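Local coordinates for protein beta-galactosidase (Marinomonas sp. ef1, PDB 6Y2K) that probably hydrolyses terminal beta-galactoside bonds, as a cold-active GH42 glycosidase that assembles into a hexamer, at residues K91-R96 against L150-A155; W264-L269 against M313-G318; S350-R355 against Q363-L368. All blocks are in the same frame, centred on the assembly; numbering follows the deposited sequence.

Interaction 1: residues K91-R96 against L150-A155; sequences KDEAGR and LSYAEA. With GOL (glycerol), chain E.
The ring of Tyr152 meets residues 91-96 mainly along its CD2-CE2 side: Lys91 O lies at its edge, near the ring plane, while Asp92 O and Glu93 N approach obliquely. At its hydroxyl end, in plane, sits O2 of a glycerol, 2.8 Å from Tyr152 OH, and the ring of Phe211 also packs against Tyr152. The carbonyl at the ring edge takes a backbone bond, Tyr152 N to Lys91 O at 2.9 Å; the same oxygen thus accepts the amide and lies against the CD2 edge. One step back, Lys91 N donates to Ser151 OG over 3.2 Å, and that hydroxyl is further held by Asp156, which also accepts the amide of Ala153 at the N-cap of helix 154-168. Lys91 runs its aliphatic part alongside the other chain: CB rests 3.7 Å from Tyr152 O, and CG, turned beside the backbone N (chi1 -72°), comes 4.1 Å from Ala153 CB. Glu93 extends the other way, its OE2 accepting a 2.6 Å bond from glycerol O3; carboxylate and phenol both bond to this glycerol, probably a crystallisation additive. Behind them Asp92 OD1 receives Arg96 N from above the carboxylate plane, and Arg96 NH2 forms a salt bridge with Asp92 OD2, its hydrogen bond poorly angled and weak. The first half of the type I turn Asp92 to Gly95, at Asp92 and Glu93, meets Tyr152 in the lead-in to helix 154-168; the contact joins the excursions that follow the third and fourth strands of the (beta/alpha)8 barrel.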
loop_
_atom_site.group_PDB
_atom_site.type_symbol
_atom_site.label_atom_id
_atom_site.label_comp_id
_atom_site.label_asym_id
_atom_site.label_seq_id
_atom_site.Cartn_x
_atom_site.Cartn_y
_atom_site.Cartn_z
ATOM N N LYS A 91 6.967 46.743 11.096
ATOM C CA LYS A 91 5.666 46.132 10.798
ATOM C C LYS A 91 5.873 44.902 9.945
ATOM O O LYS A 91 6.733 44.893 9.058
ATOM C CB LYS A 91 4.738 47.103 10.088
ATOM C CG LYS A 91 4.233 48.189 10.996
ATOM C CD LYS A 91 3.276 49.120 10.292
ATOM C CE LYS A 91 2.744 50.132 11.291
ATOM N NZ LYS A 91 1.772 51.032 10.619
ATOM N N ASP A 92 5.081 43.866 10.214
ATOM C CA ASP A 92 5.125 42.648 9.421
ATOM C C ASP A 92 4.458 42.860 8.055
ATOM O O ASP A 92 3.929 43.936 7.763
ATOM C CB ASP A 92 4.537 41.441 10.188
ATOM C CG ASP A 92 3.079 41.604 10.567
ATOM O OD1 ASP A 92 2.303 42.308 9.876
ATOM O OD2 ASP A 92 2.705 40.996 11.595
ATOM N N GLU A 93 4.504 41.824 7.230
ATOM C CA GLU A 93 3.949 41.857 5.877
ATOM C C GLU A 93 2.448 42.136 5.865
ATOM O O GLU A 93 1.934 42.748 4.928
ATOM C CB GLU A 93 4.252 40.531 5.183
ATOM C CG GLU A 93 3.889 40.477 3.713
ATOM C CD GLU A 93 4.513 39.288 3.003
ATOM O OE1 GLU A 93 5.045 38.375 3.679
ATOM O OE2 GLU A 93 4.471 39.273 1.758
ATOM N N ALA A 94 1.763 41.710 6.926
ATOM C CA ALA A 94 0.338 41.983 7.099
ATOM C C ALA A 94 0.019 43.400 7.580
ATOM O O ALA A 94 -1.145 43.731 7.728
ATOM C CB ALA A 94 -0.278 40.953 8.042
ATOM N N GLY A 95 1.034 44.226 7.835
ATOM C CA GLY A 95 0.839 45.600 8.279
ATOM C C GLY A 95 0.736 45.827 9.778
ATOM O O GLY A 95 0.467 46.948 10.189
ATOM N N ARG A 96 0.965 44.793 10.597
ATOM C CA ARG A 96 0.866 44.918 12.067
ATOM C C ARG A 96 2.208 45.200 12.722
ATOM O O ARG A 96 3.236 44.671 12.305
ATOM C CB ARG A 96 0.306 43.651 12.697
ATOM C CG ARG A 96 -1.102 43.304 12.248
ATOM C CD ARG A 96 -1.131 42.167 11.249
ATOM N NE ARG A 96 -1.622 40.927 11.857
ATOM C CZ ARG A 96 -0.959 39.772 11.962
ATOM N NH1 ARG A 96 -1.562 38.739 12.543
ATOM N NH2 ARG A 96 0.282 39.616 11.507
ATOM N N LEU A 150 13.062 42.204 6.349
ATOM C CA LEU A 150 11.961 42.918 5.690
ATOM C C LEU A 150 11.005 43.469 6.749
ATOM O O LEU A 150 10.571 42.744 7.653
ATOM C CB LEU A 150 11.203 42.000 4.724
ATOM C CG LEU A 150 11.986 41.389 3.560
ATOM C CD1 LEU A 150 11.047 40.598 2.660
ATOM C CD2 LEU A 150 12.728 42.441 2.747
ATOM N N SER A 151 10.737 44.767 6.665
ATOM C CA SER A 151 9.800 45.456 7.549
ATOM C C SER A 151 9.029 46.455 6.710
ATOM O O SER A 151 9.529 46.936 5.692
ATOM C CB SER A 151 10.539 46.150 8.696
ATOM O OG SER A 151 9.694 47.070 9.377
ATOM N N TYR A 152 7.800 46.740 7.129
ATOM C CA TYR A 152 6.841 47.455 6.289
ATOM C C TYR A 152 6.233 48.646 7.024
ATOM O O TYR A 152 5.029 48.914 6.927
ATOM C CB TYR A 152 5.775 46.467 5.808
ATOM C CG TYR A 152 6.368 45.306 5.030
ATOM C CD1 TYR A 152 6.565 45.395 3.654
ATOM C CD2 TYR A 152 6.749 44.125 5.669
ATOM C CE1 TYR A 152 7.111 44.340 2.931
ATOM C CE2 TYR A 152 7.297 43.067 4.955
ATOM C CZ TYR A 152 7.475 43.181 3.580
ATOM O OH TYR A 152 8.019 42.146 2.861
ATOM N N ALA A 153 7.097 49.365 7.744
ATOM C CA ALA A 153 6.734 50.563 8.492
ATOM C C ALA A 153 7.154 51.805 7.709
ATOM O O ALA A 153 7.851 51.707 6.689
ATOM C CB ALA A 153 7.410 50.545 9.855
ATOM N N GLU A 154 6.746 52.970 8.209
ATOM C CA GLU A 154 7.051 54.257 7.565
ATOM C C GLU A 154 8.552 54.460 7.378
ATOM O O GLU A 154 8.980 54.910 6.330
ATOM C CB GLU A 154 6.461 55.433 8.356
ATOM C CG GLU A 154 6.515 56.779 7.625
ATOM C CD GLU A 154 5.614 56.827 6.387
ATOM O OE1 GLU A 154 4.497 56.253 6.440
ATOM O OE2 GLU A 154 6.007 57.441 5.360
ATOM N N ALA A 155 9.346 54.103 8.387
ATOM C CA ALA A 155 10.807 54.249 8.307
ATOM C C ALA A 155 11.417 53.442 7.157
ATOM O O ALA A 155 12.354 53.901 6.508
ATOM C CB ALA A 155 11.455 53.862 9.633
HETATM C C1 GOL E . 8.084 40.229 -1.130
HETATM O O1 GOL E . 8.952 39.243 -0.552
HETATM C C2 GOL E . 7.490 41.195 -0.125
HETATM O O2 GOL E . 8.414 42.274 0.048
HETATM C C3 GOL E . 6.153 41.724 -0.644
HETATM O O3 GOL E . 5.073 40.873 -0.235
HETATM O O HOH W 1 4.517 52.895 10.189
HETATM O O HOH W 2 7.900 39.691 3.801
#

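Interaction 2: residues W264-L269 against M313-G318; sequences WDSYPL and MEQQPG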
loop_
_atom_site.group_PDB
_atom_site.type_symbol
_atom_site.label_atom_id
_atom_site.label_comp_id
_atom_site.label_asym_id
_atom_site.label_seq_id
_atom_site.Cartn_x
_atom_site.Cartn_y
_atom_site.Cartn_z
ATOM N N TRP A 264 28.586 31.265 13.009
ATOM C CA TRP A 264 27.199 30.853 12.833
ATOM C C TRP A 264 26.705 29.904 13.902
ATOM O O TRP A 264 27.482 29.390 14.718
ATOM C CB TRP A 264 26.953 30.334 11.407
ATOM C CG TRP A 264 27.320 28.918 11.179
ATOM C CD1 TRP A 264 28.577 28.403 11.078
ATOM C CD2 TRP A 264 26.415 27.825 10.983
ATOM N NE1 TRP A 264 28.514 27.047 10.845
ATOM C CE2 TRP A 264 27.198 26.666 10.780
ATOM C CE3 TRP A 264 25.017 27.716 10.945
ATOM C CZ2 TRP A 264 26.630 25.408 10.563
ATOM C CZ3 TRP A 264 24.446 26.461 10.734
ATOM C CH2 TRP A 264 25.253 25.327 10.536
ATOM N N ASP A 265 25.387 29.717 13.899
ATOM C CA ASP A 265 24.674 29.076 14.979
ATOM C C ASP A 265 24.024 27.801 14.452
ATOM O O ASP A 265 23.056 27.865 13.687
ATOM C CB ASP A 265 23.639 30.057 15.549
ATOM C CG ASP A 265 24.276 31.336 16.109
ATOM O OD1 ASP A 265 25.488 31.334 16.369
ATOM O OD2 ASP A 265 23.566 32.347 16.308
ATOM N N SER A 266 24.572 26.657 14.869
ATOM C CA SER A 266 24.241 25.345 14.320
ATOM C C SER A 266 23.411 24.524 15.292
ATOM O O SER A 266 23.881 24.138 16.375
ATOM C CB SER A 266 25.506 24.561 13.974
ATOM O OG SER A 266 25.164 23.294 13.412
ATOM N N TYR A 267 22.179 24.234 14.879
ATOM C CA TYR A 267 21.269 23.425 15.654
ATOM C C TYR A 267 20.701 22.331 14.753
ATOM O O TYR A 267 19.553 22.425 14.312
ATOM C CB TYR A 267 20.180 24.308 16.244
ATOM C CG TYR A 267 20.700 25.355 17.199
ATOM C CD1 TYR A 267 20.999 25.028 18.522
ATOM C CD2 TYR A 267 20.900 26.673 16.785
ATOM C CE1 TYR A 267 21.476 25.979 19.405
ATOM C CE2 TYR A 267 21.376 27.635 17.662
ATOM C CZ TYR A 267 21.664 27.282 18.969
ATOM O OH TYR A 267 22.117 28.225 19.853
ATOM N N PRO A 268 21.509 21.288 14.476
ATOM C CA PRO A 268 21.158 20.275 13.474
ATOM C C PRO A 268 19.821 19.560 13.683
ATOM O O PRO A 268 19.161 19.232 12.700
ATOM C CB PRO A 268 22.316 19.273 13.576
ATOM C CG PRO A 268 23.441 20.074 14.107
ATOM C CD PRO A 268 22.791 20.950 15.127
ATOM N N LEU A 269 19.424 19.334 14.935
ATOM C CA LEU A 269 18.158 18.635 15.216
ATOM C C LEU A 269 16.956 19.533 15.027
ATOM O O LEU A 269 15.913 19.072 14.600
ATOM C CB LEU A 269 18.128 18.042 16.619
ATOM C CG LEU A 269 19.358 17.262 17.087
ATOM C CD1 LEU A 269 19.027 16.518 18.374
ATOM C CD2 LEU A 269 19.880 16.307 16.028
ATOM N N MET A 313 29.628 30.145 16.624
ATOM C CA MET A 313 29.351 30.895 17.850
ATOM C C MET A 313 28.394 30.156 18.775
ATOM O O MET A 313 28.497 30.298 19.986
ATOM C CB MET A 313 28.770 32.271 17.527
ATOM C CG MET A 313 28.695 33.224 18.709
ATOM S SD MET A 313 30.347 33.675 19.300
ATOM C CE MET A 313 30.786 34.889 18.074
ATOM N N GLU A 314 27.454 29.396 18.206
ATOM C CA GLU A 314 26.461 28.647 18.988
ATOM C C GLU A 314 26.308 27.228 18.434
ATOM O O GLU A 314 25.829 27.040 17.314
ATOM C CB GLU A 314 25.095 29.354 18.969
ATOM C CG GLU A 314 25.087 30.799 19.477
ATOM C CD GLU A 314 23.725 31.464 19.400
ATOM O OE1 GLU A 314 22.729 30.755 19.161
ATOM O OE2 GLU A 314 23.635 32.708 19.582
ATOM N N GLN A 315 26.730 26.235 19.218
ATOM C CA GLN A 315 26.603 24.823 18.845
ATOM C C GLN A 315 25.603 24.124 19.754
ATOM O O GLN A 315 25.709 24.214 20.992
ATOM C CB GLN A 315 27.958 24.116 18.954
ATOM C CG GLN A 315 27.960 22.658 18.501
ATOM C CD GLN A 315 27.599 22.508 17.030
ATOM O OE1 GLN A 315 28.315 23.005 16.157
ATOM N NE2 GLN A 315 26.494 21.817 16.749
ATOM N N GLN A 316 24.650 23.413 19.147
ATOM C CA GLN A 316 23.670 22.631 19.903
ATOM C C GLN A 316 24.379 21.653 20.841
ATOM O O GLN A 316 25.235 20.916 20.379
ATOM C CB GLN A 316 22.752 21.842 18.964
ATOM C CG GLN A 316 21.637 21.105 19.688
ATOM C CD GLN A 316 20.504 20.612 18.790
ATOM O OE1 GLN A 316 20.507 20.809 17.563
ATOM N NE2 GLN A 316 19.523 19.958 19.408
ATOM N N PRO A 317 24.033 21.653 22.147
ATOM C CA PRO A 317 24.618 20.741 23.137
ATOM C C PRO A 317 23.671 19.657 23.659
ATOM O O PRO A 317 24.092 18.786 24.435
ATOM C CB PRO A 317 24.946 21.697 24.287
ATOM C CG PRO A 317 23.760 22.612 24.293
ATOM C CD PRO A 317 23.348 22.770 22.837
ATOM N N GLY A 318 22.406 19.725 23.257
ATOM C CA GLY A 318 21.345 18.908 23.832
ATOM C C GLY A 318 20.038 19.339 23.183
ATOM O O GLY A 318 20.063 20.075 22.190
HETATM O O HOH W 3 26.563 21.161 13.645
#
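Two strand ends run side by side in nearly the same direction, with Asp265 bridged to Glu314 and Ser266 to Gln315 in parallel register. They are the sixth and seventh strands of the (beta/alpha)8 barrel, at the C-terminal ends where such enzymes build their active site. Ser266 N donates to Glu314 O at 2.8 Å and Gln316 N to Ser266 O at 3.0 Å, while Trp264 O receives only weak bonds, from Met313 N and Glu314 N. On the face carrying Asp265 and Glu314, the two carboxylates lie stacked with planes 10° apart, and Asp265 OD1 rests 3.2 Å from Glu314 CG. Glu314 keeps its chain extended beyond CG, and its OE1 accepts a 2.7 Å bond from Tyr267 OH on the anti side, near the plane of the phenol ring but somewhat out of its own carboxylate plane. Its OE2 forms a salt bridge with Arg33. In clan GH-A glycosidases a glutamate at the end of this strand is the nucleophile, and the position of Glu314 is consistent with that. Gln316 reaches out extended, its CG opposite the backbone N (chi1 -175°), past Tyr267 CD1 to the start of helix 268-274. There OE1 accepts Leu269 N at 3.2 Å, CD and NE2 lie beside the Leu269 side chain, and NE2 donates to Gly318 O at 2.8 Å. Shortened to an alanine, Gln316 would probably leave the Leu269 amide and Gly318 O without this partner and open a gap beside the leucine. In the bond from NE2, Gly318 O lies only 5° out of the plane of the Gln316 side-chain amide.

Interaction 3: residues S350-R355 against Q363-L368; sequences SYFRWR and QMHAGL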
loop_
_atom_site.group_PDB
_atom_site.type_symbol
_atom_site.label_atom_id
_atom_site.label_comp_id
_atom_site.label_asym_id
_atom_site.label_seq_id
_atom_site.Cartn_x
_atom_site.Cartn_y
_atom_site.Cartn_z
ATOM N N SER A 350 31.861 27.160 19.728
ATOM C CA SER A 350 31.316 27.642 20.991
ATOM C C SER A 350 29.907 27.079 21.208
ATOM O O SER A 350 29.057 27.180 20.322
ATOM C CB SER A 350 31.339 29.185 21.013
ATOM O OG SER A 350 30.514 29.727 22.026
ATOM N N TYR A 351 29.675 26.493 22.378
ATOM C CA TYR A 351 28.375 25.919 22.703
ATOM C C TYR A 351 27.432 26.973 23.274
ATOM O O TYR A 351 27.842 28.098 23.557
ATOM C CB TYR A 351 28.532 24.762 23.692
ATOM C CG TYR A 351 29.509 23.700 23.242
ATOM C CD1 TYR A 351 29.141 22.742 22.307
ATOM C CD2 TYR A 351 30.799 23.654 23.753
ATOM C CE1 TYR A 351 30.030 21.768 21.892
ATOM C CE2 TYR A 351 31.695 22.684 23.344
ATOM C CZ TYR A 351 31.306 21.745 22.414
ATOM O OH TYR A 351 32.195 20.778 22.005
ATOM N N PHE A 352 26.168 26.600 23.442
ATOM C CA PHE A 352 25.164 27.511 23.979
ATOM C C PHE A 352 23.962 26.747 24.524
ATOM O O PHE A 352 23.301 26.008 23.794
ATOM C CB PHE A 352 24.714 28.505 22.907
ATOM C CG PHE A 352 23.465 29.257 23.264
ATOM C CD1 PHE A 352 22.231 28.626 23.246
ATOM C CD2 PHE A 352 23.522 30.595 23.619
ATOM C CE1 PHE A 352 21.080 29.315 23.575
ATOM C CE2 PHE A 352 22.373 31.290 23.948
ATOM C CZ PHE A 352 21.150 30.649 23.926
ATOM N N ARG A 353 23.684 26.931 25.810
ATOM C CA ARG A 353 24.486 27.816 26.649
ATOM C C ARG A 353 25.292 27.024 27.673
ATOM O O ARG A 353 25.297 25.793 27.657
ATOM C CB ARG A 353 23.593 28.836 27.357
ATOM C CG ARG A 353 22.167 28.362 27.583
ATOM C CD ARG A 353 21.262 29.511 27.999
ATOM N NE ARG A 353 21.633 30.055 29.302
ATOM C CZ ARG A 353 21.040 31.099 29.871
ATOM N NH1 ARG A 353 20.043 31.716 29.254
ATOM N NH2 ARG A 353 21.444 31.526 31.060
ATOM N N TRP A 354 25.973 27.738 28.563
ATOM C CA TRP A 354 26.783 27.104 29.597
ATOM C C TRP A 354 25.910 26.356 30.598
ATOM O O TRP A 354 26.207 25.220 30.968
ATOM C CB TRP A 354 27.639 28.146 30.320
ATOM C CG TRP A 354 28.169 27.675 31.639
ATOM C CD1 TRP A 354 27.779 28.097 32.877
ATOM C CD2 TRP A 354 29.188 26.691 31.854
ATOM N NE1 TRP A 354 28.492 27.437 33.848
ATOM C CE2 TRP A 354 29.363 26.568 33.246
ATOM C CE3 TRP A 354 29.969 25.902 31.003
ATOM C CZ2 TRP A 354 30.286 25.688 33.807
ATOM C CZ3 TRP A 354 30.884 25.029 31.563
ATOM C CH2 TRP A 354 31.036 24.930 32.952
ATOM N N ARG A 355 24.833 27.000 31.035
ATOM C CA ARG A 355 23.913 26.395 31.998
ATOM C C ARG A 355 22.478 26.698 31.583
ATOM O O ARG A 355 22.131 27.853 31.352
ATOM C CB ARG A 355 24.203 26.965 33.385
ATOM C CG ARG A 355 23.375 26.391 34.523
ATOM C CD ARG A 355 23.810 27.006 35.841
ATOM N NE ARG A 355 22.895 26.666 36.923
ATOM C CZ ARG A 355 22.980 27.128 38.169
ATOM N NH1 ARG A 355 23.957 27.954 38.534
ATOM N NH2 ARG A 355 22.068 26.755 39.062
ATOM N N GLN A 363 13.693 28.171 28.625
ATOM C CA GLN A 363 13.935 27.336 29.806
ATOM C C GLN A 363 14.105 25.823 29.490
ATOM O O GLN A 363 14.745 25.107 30.264
ATOM C CB GLN A 363 12.881 27.582 30.905
ATOM C CG GLN A 363 11.462 27.123 30.588
ATOM C CD GLN A 363 10.438 27.649 31.583
ATOM O OE1 GLN A 363 9.846 26.877 32.343
ATOM N NE2 GLN A 363 10.231 28.976 31.591
ATOM N N MET A 364 13.566 25.353 28.358
ATOM C CA MET A 364 13.781 23.965 27.904
ATOM C C MET A 364 14.975 23.775 26.946
ATOM O O MET A 364 15.183 22.664 26.450
ATOM C CB MET A 364 12.506 23.411 27.249
ATOM C CG MET A 364 11.274 23.431 28.141
ATOM S SD MET A 364 11.477 22.511 29.678
ATOM C CE MET A 364 11.488 20.831 29.078
ATOM N N HIS A 365 15.766 24.823 26.707
ATOM C CA HIS A 365 16.957 24.727 25.852
ATOM C C HIS A 365 18.135 24.253 26.705
ATOM O O HIS A 365 18.532 24.937 27.639
ATOM C CB HIS A 365 17.282 26.082 25.215
ATOM C CG HIS A 365 18.288 26.018 24.107
ATOM N ND1 HIS A 365 19.553 25.485 24.268
ATOM C CD2 HIS A 365 18.233 26.470 22.828
ATOM C CE1 HIS A 365 20.219 25.588 23.131
ATOM N NE2 HIS A 365 19.447 26.194 22.247
ATOM N N ALA A 366 18.699 23.103 26.352
ATOM C CA ALA A 366 19.803 22.508 27.107
ATOM C C ALA A 366 21.084 23.343 27.081
ATOM O O ALA A 366 21.257 24.245 26.259
ATOM C CB ALA A 366 20.091 21.106 26.591
ATOM N N GLY A 367 21.964 23.038 28.028
ATOM C CA GLY A 367 23.299 23.604 28.062
ATOM C C GLY A 367 24.311 22.541 28.427
ATOM O O GLY A 367 23.965 21.362 28.493
ATOM N N LEU A 368 25.557 22.956 28.660
ATOM C CA LEU A 368 26.581 22.037 29.175
ATOM C C LEU A 368 26.231 21.566 30.577
ATOM O O LEU A 368 26.576 20.451 30.940
ATOM C CB LEU A 368 27.984 22.660 29.198
ATOM C CG LEU A 368 28.635 23.216 27.927
ATOM C CD1 LEU A 368 30.163 23.142 28.028
ATOM C CD2 LEU A 368 28.171 22.538 26.652
#
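Phe352 and His365 both set CG opposite the backbone N (chi1 166° and -167°), and these torsions bring their rings together in a T-shaped pair: the CD1-CE1 edge of the phenyl points at the imidazole face, planes 85° apart, centroids 5.1 Å apart. Phe352 CE1 stands over that face, displaced toward its rim. The imidazole is kept from turning by ND1, which donates to Ala366 O at 2.9 Å in the ring plane; NE2 meets a glycerol, probably from the crystallisation liquor. His365 CE1 also comes within 3.2 Å of Phe352 O, a buried carbonyl that has no hydrogen-bond partner in the model. These residues lie where the eighth strand of the (beta/alpha)8 barrel, 348-352, passes into the connection toward helix 377-395; here the loop after the strand returns against the strand's end. The peptide bond between Phe352 and Arg353 is cis, a non-proline cis linkage such as many clan GH-A glycosidases have after this strand. Beyond it the chains are clasped by one backbone bond, Leu368 N to Arg353 O at 3.0 Å, in the carbonyl plane. Gly367 fits tightly against the same oxygen: its CA is 3.0 Å from Arg353 O, and a CB there would clash with it. Leu368 then spreads its two methyls between aromatic neighbours. CD2 touches Tyr351 at CB, 3.7 Å away, and approaches the ring obliquely; CD1 lies 4.1 Å from Trp354 CE3, about as near to CZ3. Both aromatic groups cross the leucine at roughly a right angle, and their polar ends are held outside the contact, Tyr351 OH by Thr338 and Trp354 NE1 by Asp20.

Interactions 2 and 3 adjoin, with centres 10 Å apart, because strands 310-315 and 348-352 are neighbours in the barrel. Ser350 OG lies 2.9 Å from Met313 O, and Tyr267 packs against interaction 3: its OH is 3.4 Å from Phe352 CD1 and its CE1 3.5 Å from His365 NE2. Glycerol, probably from the crystallisation liquor, is bound about 3 Å from the side chains of both Tyr267 and His365, consistent with a pocket at the C-terminal mouth of the barrel, where the active site of this family is expected. Interaction 1 stands apart, its nearest atoms about 18 Å from interaction 2 and about 23 Å from interaction 3, where Ala94 and Arg96 pack against neighbouring subunits.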